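Local coordinates for protein acetyl-CoA acetyltransferase A (Ascaris suum, PDB 6BJA) that probably transfers acetyl groups to and from coenzyme A as a thiolase of lipid metabolism, working through an acyl-thioester intermediate, at residues Ala16-Ile21 with Lys202-Val207; Gly61-Ala66 with His355-Ser360; Glu321-Phe326 with Ala362-Thr367; His370-Asp375 with Ile392-Leu397. One frame throughout, in Å; residues are numbered along the deposited sequence.

Contact 1. Residues Ala16-Ile21 with Lys202-Val207; sequences AVRTPI and KEVVPV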
loop_
_atom_site.group_PDB
_atom_site.type_symbol
_atom_site.label_atom_id
_atom_site.label_comp_id
_atom_site.label_asym_id
_atom_site.label_seq_id
_atom_site.Cartn_x
_atom_site.Cartn_y
_atom_site.Cartn_z
ATOM N N ALA A 16 36.049 14.705 14.713
ATOM C CA ALA A 16 34.740 14.398 15.311
ATOM C C ALA A 16 33.777 15.514 14.907
ATOM O O ALA A 16 33.927 16.656 15.336
ATOM C CB ALA A 16 34.851 14.296 16.802
ATOM N N VAL A 17 32.866 15.196 13.987
ATOM C CA VAL A 17 31.968 16.188 13.418
ATOM C C VAL A 17 30.544 15.650 13.338
ATOM O O VAL A 17 30.326 14.429 13.374
ATOM C CB VAL A 17 32.408 16.647 12.007
ATOM C CG1 VAL A 17 33.791 17.282 12.055
ATOM C CG2 VAL A 17 32.397 15.505 11.033
ATOM N N ARG A 18 29.579 16.567 13.249
ATOM C CA ARG A 18 28.190 16.159 13.096
ATOM C C ARG A 18 27.405 17.153 12.257
ATOM O O ARG A 18 27.756 18.304 12.184
ATOM C CB ARG A 18 27.543 16.023 14.471
ATOM C CG ARG A 18 27.362 17.352 15.218
ATOM C CD ARG A 18 26.631 17.127 16.510
ATOM N NE ARG A 18 26.255 18.322 17.269
ATOM C CZ ARG A 18 25.124 19.001 17.121
ATOM N NH1 ARG A 18 24.265 18.700 16.168
ATOM N NH2 ARG A 18 24.842 20.000 17.955
ATOM N N THR A 19 26.337 16.700 11.622
ATOM C CA THR A 19 25.371 17.606 11.044
ATOM C C THR A 19 24.586 18.271 12.157
ATOM O O THR A 19 24.518 17.758 13.280
ATOM C CB THR A 19 24.383 16.884 10.113
ATOM O OG1 THR A 19 23.559 16.012 10.904
ATOM C CG2 THR A 19 25.086 16.108 9.025
ATOM N N PRO A 20 23.965 19.418 11.864
ATOM C CA PRO A 20 22.855 19.833 12.706
ATOM C C PRO A 20 21.810 18.730 12.665
ATOM O O PRO A 20 21.733 17.963 11.687
ATOM C CB PRO A 20 22.328 21.097 12.040
ATOM C CG PRO A 20 23.391 21.471 11.018
ATOM C CD PRO A 20 23.994 20.169 10.615
ATOM N N ILE A 21 21.001 18.665 13.704
ATOM C CA ILE A 21 19.957 17.652 13.799
ATOM C C ILE A 21 18.635 18.300 13.407
ATOM O O ILE A 21 18.250 19.314 13.989
ATOM C CB ILE A 21 19.887 17.061 15.209
ATOM C CG1 ILE A 21 21.202 16.350 15.558
ATOM C CG2 ILE A 21 18.715 16.125 15.318
ATOM C CD1 ILE A 21 21.347 16.019 17.024
ATOM N N LYS A 202 32.637 24.201 16.877
ATOM C CA LYS A 202 33.773 23.339 16.504
ATOM C C LYS A 202 33.343 22.049 15.841
ATOM O O LYS A 202 34.135 21.433 15.132
ATOM C CB LYS A 202 34.626 22.967 17.717
ATOM C CG LYS A 202 35.264 24.190 18.394
ATOM C CD LYS A 202 36.182 23.794 19.543
ATOM C CE LYS A 202 35.404 23.218 20.710
ATOM N NZ LYS A 202 36.319 22.897 21.874
ATOM N N GLU A 203 32.113 21.620 16.109
ATOM C CA GLU A 203 31.673 20.279 15.728
ATOM C C GLU A 203 30.654 20.201 14.610
ATOM O O GLU A 203 30.562 19.169 13.947
ATOM C CB GLU A 203 31.092 19.570 16.962
ATOM C CG GLU A 203 29.695 20.009 17.407
ATOM C CD GLU A 203 29.396 19.532 18.815
ATOM O OE1 GLU A 203 28.393 18.779 19.032
ATOM O OE2 GLU A 203 30.171 19.929 19.726
ATOM N N VAL A 204 29.844 21.239 14.436
ATOM C CA VAL A 204 28.757 21.193 13.461
ATOM C C VAL A 204 29.234 21.573 12.082
ATOM O O VAL A 204 29.929 22.595 11.911
ATOM C CB VAL A 204 27.577 22.115 13.883
ATOM C CG1 VAL A 204 26.527 22.188 12.789
ATOM C CG2 VAL A 204 26.914 21.568 15.129
ATOM N N VAL A 205 28.852 20.773 11.099
ATOM C CA VAL A 205 29.162 21.066 9.708
ATOM C C VAL A 205 27.842 21.366 8.998
ATOM O O VAL A 205 26.854 20.638 9.148
ATOM C CB VAL A 205 29.946 19.904 9.086
ATOM C CG1 VAL A 205 31.142 19.615 9.966
ATOM C CG2 VAL A 205 29.122 18.687 8.996
ATOM N N PRO A 206 27.788 22.477 8.254
ATOM C CA PRO A 206 26.506 22.835 7.653
ATOM C C PRO A 206 26.131 21.907 6.520
ATOM O O PRO A 206 27.023 21.388 5.836
ATOM C CB PRO A 206 26.753 24.254 7.133
ATOM C CG PRO A 206 28.218 24.286 6.855
ATOM C CD PRO A 206 28.831 23.486 7.975
ATOM N N VAL A 207 24.828 21.718 6.328
ATOM C CA VAL A 207 24.306 20.814 5.305
ATOM C C VAL A 207 23.559 21.605 4.254
ATOM O O VAL A 207 22.548 22.251 4.523
ATOM C CB VAL A 207 23.365 19.735 5.904
ATOM C CG1 VAL A 207 22.817 18.841 4.795
ATOM C CG2 VAL A 207 24.102 18.939 6.960
#
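Arg18 and Glu203 meet with their flat ends nearly perpendicular, the guanidinium and carboxylate planes standing 81° apart. Arg18 NE donates to Glu203 OE1 at 2.8 Å, the oxygen lying in the guanidinium plane and offering its anti lone pair, so the salt bridge is single-pronged and not a bidentate pair. The CG2 methyl of Val204 lies over the centre of the same guanidinium, 3.7 Å from Arg18 CZ, and gives one face an apolar cover. The backbones are joined by a single beta bridge between Arg18 and Val204: Arg18 N binds Glu203 O at 2.9 Å, and Val205 N binds Arg18 O at the same length. Aliphatic groups fill in around it. Val17 and Val205 cross at about a right angle, CB to CG1 at 3.8 Å, and Pro20 CG rests 3.7 Å from Val204 CG1. Thr19 holds OG1 between its backbone N and carbonyl carbon (chi1 67°), where it reaches Pro20 O and also bonds Ala260 N, while CG2 presses on Val207 CG2 at 3.6 Å. Asp222 takes Arg18 NH1, and Phe200 adds a cation-pi contact. With two carboxylates around it, the buried arginine is probably compensated, and its charge would in turn favour an ionised Glu203.

Contact 2. Residues Gly61-Ala66 with His355-Ser360; sequences GNVLSA and HPLGAS
Val63 has CG1 anti to its backbone N (chi1 -179°), which turns CG2 toward Leu357; Leu357 carries CG anti to its own carbonyl carbon (chi1 -59°), a torsion that places its branched end with CD1 4.2 Å from Val63 CG1. In this thiolase fold the pair joins the loop after strand 57-61, in the N-terminal domain, to the start of helix 357-371 in the C-terminal one. Val63 CG2 lies 3.8 Å from Leu357 CB and 3.9 Å from Gly358 N, so a single methyl wedges against the first turn of the helix. Gly358, having no side chain, lets its CA come within 4.2 Å of the CA of Asn62, whose own side chain points away and gives its ND2 to Ser122 O. The polar link between the two segments is indirect. Glu123 OE1 accepts from both Val63 N and Gly358 N and its OE2 from Leu64 N, so one buried carboxylate gathers three amides, while Ser98 serves Gly358 O. On its other side Leu357 meets His355, a predicted proton acceptor that touches coenzyme A. Leu357 CD2 sits 3.7 Å above the plane of the His355 imidazole, offset toward its rim.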
loop_
_atom_site.group_PDB
_atom_site.type_symbol
_atom_site.label_atom_id
_atom_site.label_comp_id
_atom_site.label_asym_id
_atom_site.label_seq_id
_atom_site.Cartn_x
_atom_site.Cartn_y
_atom_site.Cartn_z
ATOM N N GLY A 61 26.671 3.040 11.838
ATOM C CA GLY A 61 25.454 2.716 12.551
ATOM C C GLY A 61 24.207 3.274 11.894
ATOM O O GLY A 61 24.150 4.448 11.498
ATOM N N ASN A 62 23.191 2.425 11.774
ATOM C CA ASN A 62 21.922 2.781 11.155
ATOM C C ASN A 62 20.882 1.780 11.590
ATOM O O ASN A 62 21.148 0.591 11.580
ATOM C CB ASN A 62 22.036 2.791 9.621
ATOM C CG ASN A 62 20.717 3.075 8.942
ATOM O OD1 ASN A 62 20.037 2.164 8.441
ATOM N ND2 ASN A 62 20.346 4.346 8.895
ATOM N N VAL A 63 19.718 2.264 12.003
ATOM C CA VAL A 63 18.645 1.404 12.481
ATOM C C VAL A 63 17.587 1.139 11.403
ATOM O O VAL A 63 17.238 -0.016 11.148
ATOM C CB VAL A 63 17.984 2.018 13.726
ATOM C CG1 VAL A 63 16.875 1.095 14.254
ATOM C CG2 VAL A 63 19.040 2.294 14.788
ATOM N N LEU A 64 17.056 2.199 10.793
ATOM C CA LEU A 64 15.941 2.068 9.873
ATOM C C LEU A 64 16.491 2.015 8.458
ATOM O O LEU A 64 16.479 2.996 7.705
ATOM C CB LEU A 64 14.948 3.215 10.073
ATOM C CG LEU A 64 14.428 3.286 11.513
ATOM C CD1 LEU A 64 13.779 4.608 11.790
ATOM C CD2 LEU A 64 13.472 2.130 11.798
ATOM N N SER A 65 16.957 0.822 8.107
ATOM C CA SER A 65 17.688 0.643 6.858
ATOM C C SER A 65 16.769 0.372 5.673
ATOM O O SER A 65 17.249 0.246 4.543
ATOM C CB SER A 65 18.678 -0.498 7.017
ATOM O OG SER A 65 17.987 -1.717 7.246
ATOM N N ALA A 66 15.461 0.255 5.906
ATOM C CA ALA A 66 14.550 -0.112 4.811
ATOM C C ALA A 66 14.503 0.926 3.691
ATOM O O ALA A 66 14.243 2.121 3.916
ATOM C CB ALA A 66 13.146 -0.349 5.339
ATOM N N HIS A 355 16.977 13.027 18.396
ATOM C CA HIS A 355 17.537 11.694 18.569
ATOM C C HIS A 355 17.424 10.876 17.281
ATOM O O HIS A 355 16.569 9.998 17.191
ATOM C CB HIS A 355 16.815 10.992 19.728
ATOM C CG HIS A 355 17.352 9.644 20.091
ATOM N ND1 HIS A 355 18.560 9.148 19.650
ATOM C CD2 HIS A 355 16.790 8.664 20.835
ATOM C CE1 HIS A 355 18.737 7.932 20.146
ATOM N NE2 HIS A 355 17.679 7.622 20.869
ATOM N N PRO A 356 18.284 11.173 16.287
ATOM C CA PRO A 356 18.350 10.322 15.098
ATOM C C PRO A 356 19.000 9.002 15.498
ATOM O O PRO A 356 20.214 8.971 15.680
ATOM C CB PRO A 356 19.207 11.123 14.122
ATOM C CG PRO A 356 19.622 12.339 14.843
ATOM C CD PRO A 356 19.360 12.170 16.278
ATOM N N LEU A 357 18.203 7.945 15.620
ATOM C CA LEU A 357 18.627 6.744 16.342
ATOM C C LEU A 357 20.037 6.283 16.026
ATOM O O LEU A 357 20.872 6.211 16.909
ATOM C CB LEU A 357 17.664 5.578 16.072
ATOM C CG LEU A 357 16.203 5.799 16.463
ATOM C CD1 LEU A 357 15.443 4.518 16.216
ATOM C CD2 LEU A 357 16.039 6.231 17.913
ATOM N N GLY A 358 20.309 5.960 14.762
ATOM C CA GLY A 358 21.594 5.403 14.391
ATOM C C GLY A 358 22.765 6.359 14.567
ATOM O O GLY A 358 23.906 5.925 14.692
ATOM N N ALA A 359 22.478 7.654 14.613
ATOM C CA ALA A 359 23.520 8.654 14.719
ATOM C C ALA A 359 23.874 9.026 16.159
ATOM O O ALA A 359 24.952 9.574 16.396
ATOM C CB ALA A 359 23.100 9.911 13.989
ATOM N N SER A 360 22.972 8.787 17.104
ATOM C CA SER A 360 23.149 9.407 18.417
ATOM C C SER A 360 24.375 8.928 19.200
ATOM O O SER A 360 24.985 9.711 19.926
ATOM C CB SER A 360 21.890 9.211 19.259
ATOM O OG SER A 360 20.919 10.154 18.856
#

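Contact 3. Residues Glu321-Phe326 with Ala362-Thr367; sequences EINEAF and ARIVVT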
loop_
_atom_site.group_PDB
_atom_site.type_symbol
_atom_site.label_atom_id
_atom_site.label_comp_id
_atom_site.label_asym_id
_atom_site.label_seq_id
_atom_site.Cartn_x
_atom_site.Cartn_y
_atom_site.Cartn_z
ATOM N N GLU A 321 28.362 12.621 28.970
ATOM C CA GLU A 321 27.245 12.638 28.043
ATOM C C GLU A 321 26.434 11.380 28.269
ATOM O O GLU A 321 26.963 10.271 28.091
ATOM C CB GLU A 321 27.695 12.697 26.582
ATOM C CG GLU A 321 28.190 14.046 26.130
ATOM C CD GLU A 321 27.087 15.078 25.932
ATOM O OE1 GLU A 321 26.028 14.748 25.365
ATOM O OE2 GLU A 321 27.292 16.246 26.308
ATOM N N ILE A 322 25.174 11.548 28.643
ATOM C CA ILE A 322 24.234 10.421 28.747
ATOM C C ILE A 322 23.132 10.686 27.752
ATOM O O ILE A 322 22.459 11.703 27.810
ATOM C CB ILE A 322 23.639 10.221 30.190
ATOM C CG1 ILE A 322 22.554 9.148 30.201
ATOM C CG2 ILE A 322 23.054 11.516 30.754
ATOM C CD1 ILE A 322 23.050 7.778 29.840
ATOM N N ASN A 323 22.970 9.806 26.768
ATOM C CA ASN A 323 21.999 10.112 25.738
ATOM C C ASN A 323 20.601 10.136 26.337
ATOM O O ASN A 323 20.190 9.198 27.035
ATOM C CB ASN A 323 22.066 9.123 24.571
ATOM C CG ASN A 323 21.200 9.565 23.397
ATOM O OD1 ASN A 323 20.313 8.834 22.935
ATOM N ND2 ASN A 323 21.440 10.757 22.927
ATOM N N GLU A 324 19.874 11.206 26.042
ATOM C CA GLU A 324 18.563 11.447 26.663
ATOM C C GLU A 324 17.441 10.839 25.845
ATOM O O GLU A 324 16.657 11.566 25.235
ATOM C CB GLU A 324 18.300 12.947 26.841
ATOM C CG GLU A 324 19.342 13.636 27.655
ATOM C CD GLU A 324 19.086 15.124 27.816
ATOM O OE1 GLU A 324 18.272 15.713 27.056
ATOM O OE2 GLU A 324 19.761 15.700 28.683
ATOM N N ALA A 325 17.342 9.512 25.842
ATOM C CA ALA A 325 16.217 8.877 25.193
ATOM C C ALA A 325 14.940 9.468 25.772
ATOM O O ALA A 325 14.000 9.785 25.047
ATOM C CB ALA A 325 16.269 7.385 25.380
ATOM N N PHE A 326 14.955 9.636 27.096
ATOM C CA PHE A 326 13.875 10.256 27.855
ATOM C C PHE A 326 14.523 11.089 28.945
ATOM O O PHE A 326 15.674 10.857 29.276
ATOM C CB PHE A 326 12.950 9.197 28.475
ATOM C CG PHE A 326 12.354 8.284 27.459
ATOM C CD1 PHE A 326 11.165 8.610 26.848
ATOM C CD2 PHE A 326 13.022 7.139 27.063
ATOM C CE1 PHE A 326 10.623 7.803 25.874
ATOM C CE2 PHE A 326 12.499 6.322 26.082
ATOM C CZ PHE A 326 11.304 6.653 25.481
ATOM N N ALA A 362 27.436 8.143 18.040
ATOM C CA ALA A 362 28.562 8.965 17.617
ATOM C C ALA A 362 28.333 10.452 17.929
ATOM O O ALA A 362 29.271 11.183 18.249
ATOM C CB ALA A 362 28.808 8.774 16.150
ATOM N N ARG A 363 27.085 10.886 17.856
ATOM C CA ARG A 363 26.767 12.292 18.066
ATOM C C ARG A 363 27.161 12.692 19.495
ATOM O O ARG A 363 27.765 13.750 19.692
ATOM C CB ARG A 363 25.282 12.564 17.799
ATOM C CG ARG A 363 24.923 14.018 17.448
ATOM C CD ARG A 363 24.901 14.945 18.657
ATOM N NE ARG A 363 23.882 14.534 19.635
ATOM C CZ ARG A 363 23.868 14.929 20.903
ATOM N NH1 ARG A 363 24.832 15.694 21.387
ATOM N NH2 ARG A 363 22.892 14.525 21.690
ATOM N N ILE A 364 26.861 11.860 20.495
ATOM C CA ILE A 364 27.237 12.259 21.853
ATOM C C ILE A 364 28.744 12.173 22.100
ATOM O O ILE A 364 29.292 12.951 22.878
ATOM C CB ILE A 364 26.486 11.458 22.948
ATOM C CG1 ILE A 364 26.850 9.966 22.969
ATOM C CG2 ILE A 364 24.988 11.675 22.777
ATOM C CD1 ILE A 364 26.346 9.208 24.250
ATOM N N VAL A 365 29.443 11.296 21.391
ATOM C CA VAL A 365 30.903 11.292 21.464
ATOM C C VAL A 365 31.476 12.579 20.861
ATOM O O VAL A 365 32.404 13.185 21.415
ATOM C CB VAL A 365 31.502 10.070 20.756
ATOM C CG1 VAL A 365 33.014 10.173 20.660
ATOM C CG2 VAL A 365 31.107 8.782 21.487
ATOM N N VAL A 366 30.939 13.004 19.715
ATOM C CA VAL A 366 31.351 14.264 19.105
ATOM C C VAL A 366 31.134 15.432 20.069
ATOM O O VAL A 366 32.044 16.223 20.299
ATOM C CB VAL A 366 30.599 14.511 17.772
ATOM C CG1 VAL A 366 30.855 15.929 17.267
ATOM C CG2 VAL A 366 31.017 13.482 16.737
ATOM N N THR A 367 29.947 15.540 20.657
ATOM C CA THR A 367 29.660 16.624 21.583
ATOM C C THR A 367 30.562 16.566 22.812
ATOM O O THR A 367 31.079 17.617 23.268
ATOM C CB THR A 367 28.192 16.585 21.965
ATOM O OG1 THR A 367 27.428 16.820 20.772
ATOM C CG2 THR A 367 27.845 17.643 23.001
HETATM O O HOH W 1 24.252 15.970 24.087
#
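Glu321 and Ile364 lie alongside each other and point opposite ways, CB to CB at 4.0 Å, and their conformations decide what each end can reach. Glu321 is bent at its second torsion (chi2 -74°), a fold that lays CG 3.6 Å from Ile364 O and carries the carboxylate on along the helix toward Thr367. There it crosses Thr367 at about a right angle, with OE2 3.6 Å from the methyl CG2. Ile364 holds CG2 anti to its carbonyl carbon, beside the backbone N, which directs this methyl at Asn323 ND2, 3.7 Å away; it also lies against a face of the Arg363 guanidinium, toward the rim. Asn323, with CG anti to its backbone N (chi1 -171°), opens the Asn-Glu-Ala-Phe (NEAF) motif of thiolases and lies beside His355, the predicted proton acceptor.

Glu321 OE1 stands 4.3 Å from Arg363 NH1, beyond a salt bridge. A water lies between them, accepting from Arg363 NH1 at 2.8 Å. Arg363 NH1 also donates to Thr367 OG1 at 2.9 Å, one helical turn on and in the guanidinium plane, which helps fix the rotation of the arginine end. Thr367 OG1 has a further partner in Glu203, so threonine supplies both a hydroxyl for the polar network and a methyl for the glutamate.

Strand 319-322, an outer strand of the sheet within this chain, thus packs on helix 357-371. Ile364 reaches Ala380 and Ile382 of strand 377-384 and Met99 of helix 97-110, while Arg363 and Thr367 face strand 11-23, consistent with the central helical layer of the thiolase fold.

Contact 4. Residues His370-Asp375 with Ile392-Leu397; sequences HALKSD and ILIKKL
Leu372 and Ile394 form the tight, buried part of this contact. Strands 377-384 and 388-396 make a beta-hairpin, and the segment leaving helix 357-371 packs on the C-terminal end of its second strand. The tips of the two side chains meet, Leu372 CD1 to Ile394 CD1 at 3.7 Å, and Leu372 CB lies the same distance from Lys396 CB. Two long aliphatic side chains suit this place, closing the hydrophobic layer where the helix ends.

Lys396 links the dry side to the wet one. Its chain bends at chi2 (69°) and again at chi4 (-64°), so its methylenes lie over the backbone of Leu372 and Lys373 while NZ turns back to Leu372 O at 2.9 Å. The ammonium also binds Val369 O, a place where carbonyls at the end of a helix would probably favour a positive charge. Water joins it to His370 ND1, whose ring fixes its other nitrogen, NE2, on Ala16 O.

Toward solvent the packing gives way to polar contacts among exposed residues. Ser374 OG approaches Leu397 O of the C-terminal carboxylate at 2.8 Å. Asp375 N donates to Lys396 O at 2.7 Å, coming from 44° above the carbonyl plane. A bound water lies between Asp375 OD1 and Lys396 O, 3.3 Å from the latter.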
loop_
_atom_site.group_PDB
_atom_site.type_symbol
_atom_site.label_atom_id
_atom_site.label_comp_id
_atom_site.label_asym_id
_atom_site.label_seq_id
_atom_site.Cartn_x
_atom_site.Cartn_y
_atom_site.Cartn_z
ATOM N N HIS A 370 34.225 17.761 22.041
ATOM C CA HIS A 370 34.423 19.186 21.827
ATOM C C HIS A 370 34.044 20.056 23.034
ATOM O O HIS A 370 34.359 21.234 23.069
ATOM C CB HIS A 370 33.668 19.609 20.583
ATOM C CG HIS A 370 34.344 19.146 19.344
ATOM N ND1 HIS A 370 35.614 19.564 19.001
ATOM C CD2 HIS A 370 33.966 18.252 18.397
ATOM C CE1 HIS A 370 35.977 18.961 17.883
ATOM N NE2 HIS A 370 34.991 18.169 17.494
ATOM N N ALA A 371 33.399 19.459 24.034
ATOM C CA ALA A 371 33.115 20.163 25.291
ATOM C C ALA A 371 34.261 20.010 26.299
ATOM O O ALA A 371 34.518 20.911 27.111
ATOM C CB ALA A 371 31.815 19.651 25.890
ATOM N N LEU A 372 34.941 18.869 26.258
ATOM C CA LEU A 372 36.104 18.633 27.100
ATOM C C LEU A 372 37.216 19.628 26.823
ATOM O O LEU A 372 37.455 19.990 25.671
ATOM C CB LEU A 372 36.653 17.228 26.889
ATOM C CG LEU A 372 35.844 16.055 27.446
ATOM C CD1 LEU A 372 36.397 14.736 26.905
ATOM C CD2 LEU A 372 35.845 16.049 28.985
ATOM N N LYS A 373 37.893 20.054 27.887
ATOM C CA LYS A 373 39.134 20.811 27.746
ATOM C C LYS A 373 40.337 19.875 27.801
ATOM O O LYS A 373 40.223 18.730 28.243
ATOM C CB LYS A 373 39.219 21.877 28.842
ATOM C CG LYS A 373 38.069 22.877 28.784
ATOM C CD LYS A 373 38.005 23.756 30.022
ATOM C CE LYS A 373 36.614 24.376 30.158
ATOM N NZ LYS A 373 36.159 24.960 28.857
ATOM N N SER A 374 41.492 20.346 27.339
ATOM C CA SER A 374 42.680 19.502 27.271
ATOM C C SER A 374 43.003 18.861 28.620
ATOM O O SER A 374 42.952 19.529 29.651
ATOM C CB SER A 374 43.886 20.307 26.779
ATOM O OG SER A 374 43.677 20.758 25.448
ATOM N N ASP A 375 43.323 17.564 28.570
ATOM C CA ASP A 375 43.714 16.732 29.713
ATOM C C ASP A 375 42.522 16.269 30.545
ATOM O O ASP A 375 42.694 15.490 31.478
ATOM C CB ASP A 375 44.731 17.456 30.615
ATOM C CG ASP A 375 46.046 17.716 29.915
ATOM O OD1 ASP A 375 46.511 16.815 29.192
ATOM O OD2 ASP A 375 46.617 18.814 30.094
ATOM N N ILE A 392 31.965 4.800 26.723
ATOM C CA ILE A 392 33.330 4.996 26.264
ATOM C C ILE A 392 33.981 6.064 27.138
ATOM O O ILE A 392 33.344 7.041 27.532
ATOM C CB ILE A 392 33.380 5.367 24.735
ATOM C CG1 ILE A 392 34.805 5.349 24.191
ATOM C CG2 ILE A 392 32.727 6.688 24.473
ATOM C CD1 ILE A 392 34.841 5.295 22.647
ATOM N N LEU A 393 35.245 5.820 27.470
ATOM C CA LEU A 393 36.074 6.751 28.221
ATOM C C LEU A 393 37.085 7.407 27.300
ATOM O O LEU A 393 37.840 6.711 26.601
ATOM C CB LEU A 393 36.789 6.006 29.353
ATOM C CG LEU A 393 37.818 6.805 30.156
ATOM C CD1 LEU A 393 37.122 7.847 31.017
ATOM C CD2 LEU A 393 38.650 5.837 31.015
ATOM N N ILE A 394 37.092 8.738 27.288
ATOM C CA ILE A 394 38.022 9.470 26.447
ATOM C C ILE A 394 38.796 10.532 27.199
ATOM O O ILE A 394 38.326 11.083 28.197
ATOM C CB ILE A 394 37.312 10.102 25.257
ATOM C CG1 ILE A 394 36.294 11.139 25.672
ATOM C CG2 ILE A 394 36.640 9.014 24.392
ATOM C CD1 ILE A 394 35.900 12.011 24.498
ATOM N N LYS A 395 40.004 10.793 26.711
ATOM C CA LYS A 395 40.864 11.843 27.236
ATOM C C LYS A 395 41.061 12.869 26.146
ATOM O O LYS A 395 41.456 12.521 25.034
ATOM C CB LYS A 395 42.226 11.297 27.677
ATOM C CG LYS A 395 43.149 12.389 28.253
ATOM C CD LYS A 395 44.497 11.842 28.727
ATOM C CE LYS A 395 45.326 11.281 27.572
ATOM N NZ LYS A 395 46.698 10.828 27.976
ATOM N N LYS A 396 40.766 14.122 26.460
ATOM C CA LYS A 396 40.983 15.208 25.523
ATOM C C LYS A 396 42.460 15.584 25.544
ATOM O O LYS A 396 43.062 15.671 26.608
ATOM C CB LYS A 396 40.097 16.387 25.886
ATOM C CG LYS A 396 40.037 17.521 24.882
ATOM C CD LYS A 396 39.303 17.099 23.620
ATOM C CE LYS A 396 39.219 18.222 22.594
ATOM N NZ LYS A 396 38.444 19.390 23.046
ATOM N N LEU A 397 43.040 15.787 24.364
ATOM C CA LEU A 397 44.459 16.099 24.253
ATOM C C LEU A 397 44.653 17.601 24.100
ATOM O O LEU A 397 43.677 18.350 23.987
ATOM C CB LEU A 397 45.068 15.332 23.078
ATOM C CG LEU A 397 44.877 13.815 23.238
ATOM C CD1 LEU A 397 45.374 13.069 22.023
ATOM C CD2 LEU A 397 45.556 13.298 24.495
ATOM O OXT LEU A 397 45.786 18.104 24.101
HETATM O O HOH W 2 37.649 20.601 20.612
HETATM O O HOH W 3 40.595 21.078 23.944
HETATM O O HOH W 4 46.142 14.994 27.512
#

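Overall arrangement
Helix 357-371 runs through contacts 2, 3 and 4, and contact 1 lies against it. Contacts 1 and 3 are joined by Glu203 OE1 and Thr367 OG1, 2.8 Å apart in a probable hydrogen bond. Contact 1 meets contact 4 through Ala16 O and His370 NE2, also 2.8 Å apart. Contact 2, at the start of the helix, and the 321-326 segment of contact 3 meet at the coenzyme A pocket, which holds the predicted proton acceptor His355: His355 CE1 is 3.3 Å from Asn323 OD1, and coenzyme A touches both His355 and Phe326. Contact 4 lies well away from that pocket, its centre about 25 Å from that of contact 2, and holds the C-terminal end of the chain.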